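Local coordinates for protein putative retaining b-glycosidase (Saccharophagus degradans, PDB 5A95) that probably hydrolyses mixed-linkage beta-1,3-1,4-glucans with retention of configuration, as a family GH5_26 beta-glucanase whose quaternary structure shapes its specificity, at residues 45-50 with 177-181; 107-112 with 155-159; 250-256 with 285-291. The protein carries 1 engineered substitution. All coordinates share one frame; numbering follows the deposited sequence.

The three contacts sample different levels of one (beta/alpha)8 barrel of glycoside hydrolase family 5. Contact 3 is core: its parallel strands are neighbours in the barrel wall, joined by backbone hydrogen bonds and ending in a sugar site. Contacts 1 and 2 are partly buried and involve loops. In contact 1, a segment preceding the strand 52-54 packs through apolar groups on the loop that opens into strand 181-185 and holds a magnesium ion. Contact 2, nested in sequence within the span closed by contact 1, joins helix 108-114 to a loop through carbonyl acceptors and meets a second subunit. Contacts 2 and 3 both touch sugars; their centres lie about 22 Å apart.

Contact 1 of 3, residues 45-50 with 177-181; sequences LKTQSF and NVPTV. With MG (magnesium ion), chain G.
The F50 ring lies over P179, which is the centre of the apolar packing between 45-50 and 177-181. P179 CB sits almost exactly over the ring centre, 3.9 Å from the F50 centroid and 9° off the ring normal, a CH-pi contact. At the other end of the segment L45 points its CD1 branch at V178 CG1, 3.9 Å away, the two side chains crossing at about a right angle. P179 thus lies between L45 and F50, and its CB and CG also rest against the carbonyl oxygen of Q48.

One polar bond joins the side chains. T180 OG1 donates to Q48 OE1 at 2.7 Å, arriving from above the carbonyl plane rather than within it. Q48 CG stands anti to the backbone N (chi1 -175°) and the chain runs on extended, which carries the amide across to the threonine. N131 ND2 gives OE1 a second donor, while Q48 NE2 is bonded to the I135 carbonyl, so both ends of the amide are held and its rotation is fixed.

Metal coordination belongs to the second segment. The magnesium ion takes V178 O and V181 O, each at 2.3 Å, together with three waters; the carbonyls of V178, just before P179 and T180, and of V181, just after them, are thereby tied to one centre.

Around this site, helix 116-133 supplies N131 and A130 against L45 and T180, and strand 136-144 contributes Y136, which packs on Q48. The contact therefore lays the segment leading to strand 52-54 over the loop between helix 161-174 and strand 181-185, at the N-terminal end of a barrel strand.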
loop_
_atom_site.group_PDB
_atom_site.type_symbol
_atom_site.label_atom_id
_atom_site.label_comp_id
_atom_site.label_asym_id
_atom_site.label_seq_id
_atom_site.Cartn_x
_atom_site.Cartn_y
_atom_site.Cartn_z
ATOM N N LEU A 45 24.437 -15.144 -25.406
ATOM C CA LEU A 45 23.745 -16.432 -25.374
ATOM C C LEU A 45 24.047 -17.284 -26.577
ATOM O O LEU A 45 24.165 -16.775 -27.697
ATOM C CB LEU A 45 22.230 -16.195 -25.340
ATOM C CG LEU A 45 21.708 -15.452 -24.111
ATOM C CD1 LEU A 45 20.230 -15.129 -24.302
ATOM C CD2 LEU A 45 21.937 -16.279 -22.870
ATOM N N LYS A 46 24.126 -18.594 -26.353
ATOM C CA LYS A 46 24.078 -19.564 -27.455
ATOM C C LYS A 46 22.684 -19.604 -28.084
ATOM O O LYS A 46 21.696 -19.330 -27.414
ATOM C CB LYS A 46 24.342 -20.964 -26.940
ATOM C CG LYS A 46 25.684 -21.219 -26.301
ATOM C CD LYS A 46 25.682 -22.664 -25.786
ATOM C CE LYS A 46 27.040 -23.085 -25.273
ATOM N NZ LYS A 46 27.090 -24.499 -24.759
ATOM N N THR A 47 22.605 -20.014 -29.345
ATOM C CA THR A 47 21.317 -20.203 -29.994
ATOM C C THR A 47 20.418 -21.141 -29.141
ATOM O O THR A 47 20.888 -22.155 -28.583
ATOM C CB THR A 47 21.509 -20.748 -31.424
ATOM O OG1 THR A 47 22.329 -21.933 -31.382
ATOM C CG2 THR A 47 22.184 -19.663 -32.315
ATOM N N GLN A 48 19.157 -20.771 -29.016
ATOM C CA GLN A 48 18.193 -21.510 -28.225
ATOM C C GLN A 48 16.843 -21.025 -28.686
ATOM O O GLN A 48 16.591 -19.814 -28.738
ATOM C CB GLN A 48 18.373 -21.233 -26.712
ATOM C CG GLN A 48 17.473 -22.054 -25.826
ATOM C CD GLN A 48 17.842 -21.972 -24.353
ATOM O OE1 GLN A 48 18.649 -21.135 -23.927
ATOM N NE2 GLN A 48 17.251 -22.861 -23.555
ATOM N N SER A 49 15.963 -21.968 -29.018
ATOM C CA SER A 49 14.669 -21.600 -29.544
ATOM C C SER A 49 13.815 -20.917 -28.479
ATOM O O SER A 49 13.777 -21.343 -27.325
ATOM C CB SER A 49 13.910 -22.827 -30.037
ATOM O OG SER A 49 12.630 -22.467 -30.510
ATOM N N PHE A 50 13.109 -19.876 -28.865
ATOM C CA PHE A 50 11.984 -19.418 -28.072
ATOM C C PHE A 50 10.924 -20.502 -28.029
ATOM O O PHE A 50 10.668 -21.203 -29.015
ATOM C CB PHE A 50 11.325 -18.150 -28.666
ATOM C CG PHE A 50 12.102 -16.893 -28.429
ATOM C CD1 PHE A 50 11.974 -16.201 -27.235
ATOM C CD2 PHE A 50 13.002 -16.416 -29.380
ATOM C CE1 PHE A 50 12.692 -15.053 -27.012
ATOM C CE2 PHE A 50 13.718 -15.255 -29.151
ATOM C CZ PHE A 50 13.572 -14.579 -27.960
ATOM N N ASN A 177 13.596 -10.482 -24.853
ATOM C CA ASN A 177 14.230 -11.162 -26.006
ATOM C C ASN A 177 15.256 -12.235 -25.566
ATOM O O ASN A 177 16.240 -12.466 -26.253
ATOM C CB ASN A 177 14.879 -10.101 -26.931
ATOM C CG ASN A 177 15.350 -10.656 -28.277
ATOM O OD1 ASN A 177 14.711 -11.512 -28.862
ATOM N ND2 ASN A 177 16.487 -10.150 -28.760
ATOM N N VAL A 178 15.014 -12.887 -24.434
ATOM C CA VAL A 178 15.861 -13.964 -23.909
ATOM C C VAL A 178 15.070 -15.285 -23.987
ATOM O O VAL A 178 14.129 -15.512 -23.208
ATOM C CB VAL A 178 16.334 -13.706 -22.471
ATOM C CG1 VAL A 178 17.120 -14.872 -21.907
ATOM C CG2 VAL A 178 17.184 -12.439 -22.381
ATOM N N PRO A 179 15.425 -16.167 -24.930
ATOM C CA PRO A 179 14.637 -17.401 -25.079
ATOM C C PRO A 179 14.701 -18.323 -23.861
ATOM O O PRO A 179 13.756 -19.044 -23.578
ATOM C CB PRO A 179 15.284 -18.086 -26.295
ATOM C CG PRO A 179 16.631 -17.475 -26.392
ATOM C CD PRO A 179 16.474 -16.063 -25.962
ATOM N N THR A 180 15.821 -18.303 -23.164
ATOM C CA THR A 180 16.060 -19.195 -22.030
ATOM C C THR A 180 14.991 -19.023 -20.952
ATOM O O THR A 180 14.641 -19.972 -20.303
ATOM C CB THR A 180 17.433 -18.884 -21.431
ATOM O OG1 THR A 180 18.402 -18.900 -22.485
ATOM C CG2 THR A 180 17.823 -19.840 -20.363
ATOM N N VAL A 181 14.545 -17.782 -20.770
ATOM C CA VAL A 181 13.559 -17.450 -19.754
ATOM C C VAL A 181 12.192 -17.563 -20.435
ATOM O O VAL A 181 11.822 -16.715 -21.219
ATOM C CB VAL A 181 13.807 -16.060 -19.167
ATOM C CG1 VAL A 181 12.774 -15.759 -18.114
ATOM C CG2 VAL A 181 15.206 -15.956 -18.547
HETATM MG MG MG G . 11.986 -14.967 -22.660
HETATM O O HOH W 1 11.847 -13.025 -24.173
HETATM O O HOH W 2 10.170 -15.568 -24.045
HETATM O O HOH W 3 12.327 -13.439 -20.990
#

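Contact 2 of 3, residues 107-112 with 155-159; sequences HPVSWR and PMYDT. With BGC (beta-D-glucopyranose), chain D.
V109 N, in the first turn of helix 108-114, donates to M156 O at 3.3 Å and so ties the helix start to the 3-10 turn 155-157, with H107 in the N-cap position. One turn on, R112 reaches the same loop. Its NH1 and NH2 both grip the single carbonyl oxygen D158 O, each at 2.9 Å, end-on and from the same face of the carbonyl plane; sharing one acceptor, both bonds are noticeably bent. A bend at chi3 (-67°) folds the arginine chain back, and P108 O lies over the centre of one guanidinium face. Water 4 bridges R112 NH2 to P155 O, while NH1 also forms a salt bridge with E163.

V109 CG1 makes an apolar contact with M156 CB at 3.8 Å, and P108 CB is in van der Waals contact with the carbonyl oxygen of D158.

At the sugar, H107 and Y157 lie side by side, their ring planes 35° apart. M156 SD stands at the imidazole edge, while M156 CG covers one face of the Y157 ring. H107 NE2 and Y157 OH each hydrogen-bond O6 of the glucose at 2.7 Å; the imidazole bond is nearly straight (172°) and lies in the ring plane. H107 ND1 is bonded to P105 O and the ring stacks on H142, which fixes its rotation.

An imidazole nitrogen and a phenol hydroxyl therefore hold one hydroxymethyl oxygen, either partner possibly donating. W31 of the second subunit meets H107, and K162 of that subunit forms a salt bridge with D158, consistent with quaternary structure contributing to beta-glucan specificity.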
loop_
_atom_site.group_PDB
_atom_site.type_symbol
_atom_site.label_atom_id
_atom_site.label_comp_id
_atom_site.label_asym_id
_atom_site.label_seq_id
_atom_site.Cartn_x
_atom_site.Cartn_y
_atom_site.Cartn_z
ATOM N N HIS A 107 11.225 -16.257 -3.536
ATOM C CA HIS A 107 10.431 -15.900 -2.380
ATOM C C HIS A 107 10.513 -14.396 -2.130
ATOM O O HIS A 107 11.605 -13.843 -2.079
ATOM C CB HIS A 107 10.909 -16.640 -1.139
ATOM C CG HIS A 107 10.536 -18.084 -1.129
ATOM N ND1 HIS A 107 10.816 -18.947 -2.162
ATOM C CD2 HIS A 107 9.894 -18.821 -0.193
ATOM C CE1 HIS A 107 10.386 -20.159 -1.846
ATOM N NE2 HIS A 107 9.817 -20.105 -0.654
ATOM N N PRO A 108 9.375 -13.728 -1.892
ATOM C CA PRO A 108 9.458 -12.278 -1.684
ATOM C C PRO A 108 10.392 -11.859 -0.547
ATOM O O PRO A 108 11.055 -10.827 -0.635
ATOM C CB PRO A 108 7.989 -11.893 -1.388
ATOM C CG PRO A 108 7.197 -12.865 -2.226
ATOM C CD PRO A 108 7.984 -14.172 -2.084
ATOM N N VAL A 109 10.430 -12.624 0.546
ATOM C CA VAL A 109 11.297 -12.231 1.667
ATOM C C VAL A 109 12.766 -12.236 1.227
ATOM O O VAL A 109 13.563 -11.456 1.723
ATOM C CB VAL A 109 11.069 -13.140 2.894
ATOM C CG1 VAL A 109 11.557 -14.554 2.648
ATOM C CG2 VAL A 109 11.693 -12.541 4.167
ATOM N N SER A 110 13.117 -13.144 0.332
ATOM C CA SER A 110 14.485 -13.296 -0.201
ATOM C C SER A 110 14.821 -12.201 -1.221
ATOM O O SER A 110 15.941 -11.674 -1.229
ATOM C CB SER A 110 14.615 -14.687 -0.820
ATOM O OG SER A 110 15.945 -14.945 -1.178
ATOM N N TRP A 111 13.850 -11.863 -2.064
ATOM C CA TRP A 111 13.917 -10.717 -2.947
ATOM C C TRP A 111 14.296 -9.492 -2.118
ATOM O O TRP A 111 15.203 -8.735 -2.483
ATOM C CB TRP A 111 12.559 -10.561 -3.651
ATOM C CG TRP A 111 12.393 -9.412 -4.569
ATOM C CD1 TRP A 111 11.586 -8.320 -4.373
ATOM C CD2 TRP A 111 12.937 -9.261 -5.884
ATOM N NE1 TRP A 111 11.604 -7.501 -5.459
ATOM C CE2 TRP A 111 12.431 -8.048 -6.405
ATOM C CE3 TRP A 111 13.791 -10.025 -6.673
ATOM C CZ2 TRP A 111 12.780 -7.577 -7.669
ATOM C CZ3 TRP A 111 14.102 -9.561 -7.941
ATOM C CH2 TRP A 111 13.623 -8.355 -8.415
ATOM N N ARG A 112 13.595 -9.273 -1.010
ATOM C CA ARG A 112 13.908 -8.127 -0.153
ATOM C C ARG A 112 15.269 -8.268 0.531
ATOM O O ARG A 112 16.013 -7.302 0.624
ATOM C CB ARG A 112 12.806 -7.900 0.887
ATOM C CG ARG A 112 11.510 -7.383 0.301
ATOM C CD ARG A 112 10.482 -7.098 1.372
ATOM N NE ARG A 112 10.000 -8.285 2.067
ATOM C CZ ARG A 112 9.023 -9.072 1.631
ATOM N NH1 ARG A 112 8.468 -8.835 0.457
ATOM N NH2 ARG A 112 8.623 -10.115 2.339
ATOM N N PRO A 155 4.917 -15.191 6.697
ATOM C CA PRO A 155 5.695 -13.989 6.316
ATOM C C PRO A 155 6.763 -14.161 5.235
ATOM O O PRO A 155 7.099 -13.205 4.539
ATOM C CB PRO A 155 6.279 -13.503 7.650
ATOM C CG PRO A 155 5.384 -14.083 8.701
ATOM C CD PRO A 155 4.862 -15.378 8.161
ATOM N N MET A 156 7.259 -15.376 5.019
ATOM C CA MET A 156 8.245 -15.548 3.959
ATOM C C MET A 156 7.650 -15.250 2.568
ATOM O O MET A 156 8.394 -14.943 1.615
ATOM C CB MET A 156 8.889 -16.932 3.988
ATOM C CG MET A 156 7.959 -18.093 3.641
ATOM S SD MET A 156 8.842 -19.680 3.607
ATOM C CE MET A 156 8.993 -20.002 5.342
ATOM N N TYR A 157 6.323 -15.323 2.479
ATOM C CA TYR A 157 5.594 -15.086 1.277
ATOM C C TYR A 157 5.022 -13.676 1.165
ATOM O O TYR A 157 4.378 -13.325 0.172
ATOM C CB TYR A 157 4.438 -16.086 1.192
ATOM C CG TYR A 157 4.902 -17.516 1.335
ATOM C CD1 TYR A 157 5.881 -18.052 0.503
ATOM C CD2 TYR A 157 4.361 -18.329 2.299
ATOM C CE1 TYR A 157 6.325 -19.365 0.688
ATOM C CE2 TYR A 157 4.775 -19.642 2.477
ATOM C CZ TYR A 157 5.771 -20.162 1.674
ATOM O OH TYR A 157 6.211 -21.457 1.854
ATOM N N ASP A 158 5.217 -12.851 2.185
ATOM C CA ASP A 158 4.556 -11.552 2.264
ATOM C C ASP A 158 4.994 -10.633 1.134
ATOM O O ASP A 158 6.173 -10.508 0.845
ATOM C CB ASP A 158 4.886 -10.880 3.608
ATOM C CG ASP A 158 4.075 -9.627 3.853
ATOM O OD1 ASP A 158 2.862 -9.703 3.736
ATOM O OD2 ASP A 158 4.611 -8.582 4.197
ATOM N N THR A 159 4.005 -9.985 0.517
ATOM C CA THR A 159 4.252 -9.079 -0.566
ATOM C C THR A 159 3.109 -8.080 -0.649
ATOM O O THR A 159 2.194 -8.082 0.189
ATOM C CB THR A 159 4.524 -9.838 -1.906
ATOM O OG1 THR A 159 4.934 -8.910 -2.930
ATOM C CG2 THR A 159 3.323 -10.647 -2.398
HETATM C C2 BGC D . 8.926 -26.840 2.075
HETATM C C3 BGC D . 9.527 -26.132 3.275
HETATM C C4 BGC D . 10.090 -24.783 2.887
HETATM C C5 BGC D . 9.052 -23.959 2.128
HETATM C C6 BGC D . 9.611 -22.703 1.511
HETATM C C1 BGC D . 7.888 -25.906 1.478
HETATM O O2 BGC D . 8.345 -28.055 2.541
HETATM O O3 BGC D . 10.590 -26.941 3.794
HETATM O O4 BGC D . 10.454 -24.077 4.070
HETATM O O5 BGC D . 8.531 -24.719 1.052
HETATM O O6 BGC D . 8.582 -22.019 0.803
HETATM O O HOH W 4 8.409 -10.936 5.247
#

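Contact 3 of 3, residues 250-256 with 285-291; sequences AYAAHPY and YPVIATQ. Engineered in segment 285-291: Q291 (natural residue Glu). With BGC (beta-D-glucopyranose), chain B.
Three backbone hydrogen bonds join strands 250-252 and 287-289 in parallel, the axes of these short segments 4.8 Å apart. Y251 N donates to P286 O, I288 N returns a bond to Y251 O, and A253 N continues the ladder to I288 O. CA-H...O contacts run alongside, among them V287 CA on Y251 O. The pair bounds a beta-alpha-beta unit whose crossover is helix 267-279.

Aromatic packing marks one end of the pair. The edge of Y251 is turned on the face of Y285 in a T-shaped arrangement, centroids 5.0 Å apart and planes at 69°, with CE2 set toward the rim of the Y285 ring.

Side-chain polar and ring contacts gather at the other end. Q291, an engineered residue in place of the natural glutamate, lays its chain over H254: its CB stands 3.7 Å from the imidazole centroid in a CH-pi contact, and its amide is stacked on the ring, the planes 20° apart. H254 NE2 donates to T290 OG1 at 2.8 Å, in the ring plane, and ND1 is bonded to E189, so both nitrogens fix the ring. T290 OG1 is also hydrogen-bonded to E185. Q291 O is buried here with no polar partner in the model.

In the conformer of Y256 described, Q291 NE2 donates to Y256 OH at 2.9 Å. A weak bond of 3.3 Å runs from Q291 NE2 to glucose O2, and R103 NH1 bonds OE1. The engineered amide thus sits among Y256, R103 and the sugar, just beyond the strand, at a position that corresponds, as in family 5 relatives, to the probable nucleophile.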
loop_
_atom_site.group_PDB
_atom_site.type_symbol
_atom_site.label_atom_id
_atom_site.label_comp_id
_atom_site.label_asym_id
_atom_site.label_seq_id
_atom_site.Cartn_x
_atom_site.Cartn_y
_atom_site.Cartn_z
ATOM N N ALA A 250 -0.643 -19.718 -20.340
ATOM C CA ALA A 250 -0.725 -21.080 -19.856
ATOM C C ALA A 250 -1.294 -21.053 -18.442
ATOM O O ALA A 250 -1.268 -20.006 -17.764
ATOM C CB ALA A 250 0.648 -21.719 -19.860
ATOM N N TYR A 251 -1.824 -22.192 -17.999
ATOM C CA TYR A 251 -2.381 -22.286 -16.653
ATOM C C TYR A 251 -1.584 -23.292 -15.811
ATOM O O TYR A 251 -1.123 -24.324 -16.296
ATOM C CB TYR A 251 -3.879 -22.660 -16.716
ATOM C CG TYR A 251 -4.742 -21.562 -17.261
ATOM C CD1 TYR A 251 -5.168 -20.539 -16.436
ATOM C CD2 TYR A 251 -5.102 -21.518 -18.608
ATOM C CE1 TYR A 251 -5.969 -19.517 -16.912
ATOM C CE2 TYR A 251 -5.877 -20.483 -19.105
ATOM C CZ TYR A 251 -6.334 -19.497 -18.244
ATOM O OH TYR A 251 -7.108 -18.458 -18.707
ATOM N N ALA A 252 -1.427 -22.941 -14.531
ATOM C CA ALA A 252 -0.712 -23.755 -13.545
ATOM C C ALA A 252 -1.678 -24.681 -12.837
ATOM O O ALA A 252 -2.808 -24.308 -12.538
ATOM C CB ALA A 252 -0.009 -22.866 -12.520
ATOM N N ALA A 253 -1.184 -25.833 -12.411
ATOM C CA ALA A 253 -1.876 -26.715 -11.491
ATOM C C ALA A 253 -0.836 -27.329 -10.577
ATOM O O ALA A 253 0.271 -27.638 -10.998
ATOM C CB ALA A 253 -2.617 -27.815 -12.233
ATOM N N HIS A 254 -1.223 -27.544 -9.312
ATOM C CA HIS A 254 -0.351 -28.147 -8.296
ATOM C C HIS A 254 -1.001 -29.405 -7.734
ATOM O O HIS A 254 -1.547 -29.404 -6.606
ATOM C CB HIS A 254 -0.049 -27.150 -7.183
ATOM C CG HIS A 254 0.871 -26.045 -7.613
ATOM N ND1 HIS A 254 1.328 -25.078 -6.741
ATOM C CD2 HIS A 254 1.439 -25.764 -8.815
ATOM C CE1 HIS A 254 2.118 -24.248 -7.383
ATOM N NE2 HIS A 254 2.231 -24.665 -8.631
ATOM N N PRO A 255 -1.000 -30.475 -8.529
ATOM C CA PRO A 255 -1.769 -31.641 -8.147
ATOM C C PRO A 255 -1.003 -32.589 -7.200
ATOM O O PRO A 255 -0.657 -33.734 -7.552
ATOM C CB PRO A 255 -2.031 -32.301 -9.484
ATOM C CG PRO A 255 -0.776 -32.012 -10.274
ATOM C CD PRO A 255 -0.416 -30.617 -9.878
ATOM N N TYR A 256 -0.770 -32.135 -5.973
ATOM C CA TYR A 256 -0.220 -33.009 -4.961
ATOM C C TYR A 256 -1.180 -34.185 -4.674
ATOM O O TYR A 256 -2.391 -34.077 -4.929
ATOM C CB TYR A 256 0.098 -32.191 -3.738
ATOM C CG TYR A 256 1.372 -31.375 -3.833
ATOM C CD1 TYR A 256 2.600 -31.982 -4.039
ATOM C CD2 TYR A 256 1.362 -30.003 -3.627
ATOM C CE1 TYR A 256 3.771 -31.252 -4.065
ATOM C CE2 TYR A 256 2.535 -29.273 -3.622
ATOM C CZ TYR A 256 3.734 -29.895 -3.856
ATOM O OH TYR A 256 4.895 -29.138 -3.852
ATOM N N TYR A 285 -5.871 -25.023 -23.394
ATOM C CA TYR A 285 -4.723 -24.193 -23.093
ATOM C C TYR A 285 -3.568 -25.090 -22.680
ATOM O O TYR A 285 -3.791 -26.179 -22.182
ATOM C CB TYR A 285 -5.018 -23.261 -21.895
ATOM C CG TYR A 285 -6.296 -22.491 -22.036
ATOM C CD1 TYR A 285 -6.398 -21.368 -22.873
ATOM C CD2 TYR A 285 -7.438 -22.880 -21.357
ATOM C CE1 TYR A 285 -7.595 -20.671 -22.998
ATOM C CE2 TYR A 285 -8.637 -22.208 -21.503
ATOM C CZ TYR A 285 -8.707 -21.088 -22.299
ATOM O OH TYR A 285 -9.899 -20.425 -22.455
ATOM N N PRO A 286 -2.337 -24.610 -22.830
ATOM C CA PRO A 286 -1.224 -25.362 -22.245
ATOM C C PRO A 286 -1.278 -25.278 -20.719
ATOM O O PRO A 286 -1.627 -24.231 -20.158
ATOM C CB PRO A 286 0.027 -24.657 -22.770
ATOM C CG PRO A 286 -0.446 -23.633 -23.762
ATOM C CD PRO A 286 -1.896 -23.358 -23.461
ATOM N N VAL A 287 -0.913 -26.379 -20.068
ATOM C CA VAL A 287 -0.898 -26.465 -18.612
ATOM C C VAL A 287 0.471 -26.918 -18.148
ATOM O O VAL A 287 1.076 -27.829 -18.739
ATOM C CB VAL A 287 -1.973 -27.455 -18.120
ATOM C CG1 VAL A 287 -1.872 -27.771 -16.634
ATOM C CG2 VAL A 287 -3.332 -26.915 -18.466
ATOM N N ILE A 288 0.973 -26.272 -17.098
ATOM C CA ILE A 288 2.179 -26.721 -16.449
ATOM C C ILE A 288 1.873 -27.047 -14.993
ATOM O O ILE A 288 1.383 -26.199 -14.223
ATOM C CB ILE A 288 3.374 -25.724 -16.498
ATOM C CG1 ILE A 288 3.552 -25.094 -17.872
ATOM C CG2 ILE A 288 4.655 -26.402 -16.023
ATOM C CD1 ILE A 288 4.652 -24.043 -17.947
ATOM N N ALA A 289 2.124 -28.305 -14.626
ATOM C CA ALA A 289 2.027 -28.719 -13.239
ATOM C C ALA A 289 3.317 -28.292 -12.549
ATOM O O ALA A 289 4.280 -29.065 -12.486
ATOM C CB ALA A 289 1.780 -30.215 -13.173
ATOM N N THR A 290 3.358 -27.032 -12.091
ATOM C CA THR A 290 4.614 -26.475 -11.616
ATOM C C THR A 290 5.047 -26.909 -10.214
ATOM O O THR A 290 6.169 -26.619 -9.818
ATOM C CB THR A 290 4.640 -24.951 -11.729
ATOM O OG1 THR A 290 3.435 -24.422 -11.176
ATOM C CG2 THR A 290 4.823 -24.490 -13.150
ATOM N N GLN A 291 4.162 -27.606 -9.512
ATOM C CA GLN A 291 4.516 -28.360 -8.309
ATOM C C GLN A 291 3.695 -29.614 -8.310
ATOM O O GLN A 291 2.495 -29.611 -8.594
ATOM C CB GLN A 291 4.273 -27.589 -7.015
ATOM C CG GLN A 291 5.166 -26.384 -6.929
ATOM C CD GLN A 291 5.115 -25.624 -5.627
ATOM O OE1 GLN A 291 5.507 -24.471 -5.587
ATOM N NE2 GLN A 291 4.758 -26.285 -4.561
HETATM C C2 BGC B . 4.434 -24.589 -1.271
HETATM C C3 BGC B . 5.902 -24.956 -1.065
HETATM C C4 BGC B . 6.011 -26.009 0.043
HETATM C C5 BGC B . 5.128 -27.196 -0.287
HETATM C C6 BGC B . 5.207 -28.287 0.754
HETATM C C1 BGC B . 3.489 -25.787 -1.305
HETATM O O1 BGC B . 2.160 -25.445 -1.004
HETATM O O2 BGC B . 4.297 -23.758 -2.482
HETATM O O3 BGC B . 6.633 -23.716 -0.805
HETATM O O4 BGC B . 7.335 -26.493 0.314
HETATM O O5 BGC B . 3.788 -26.713 -0.290
HETATM O O6 BGC B . 4.183 -29.218 0.400
#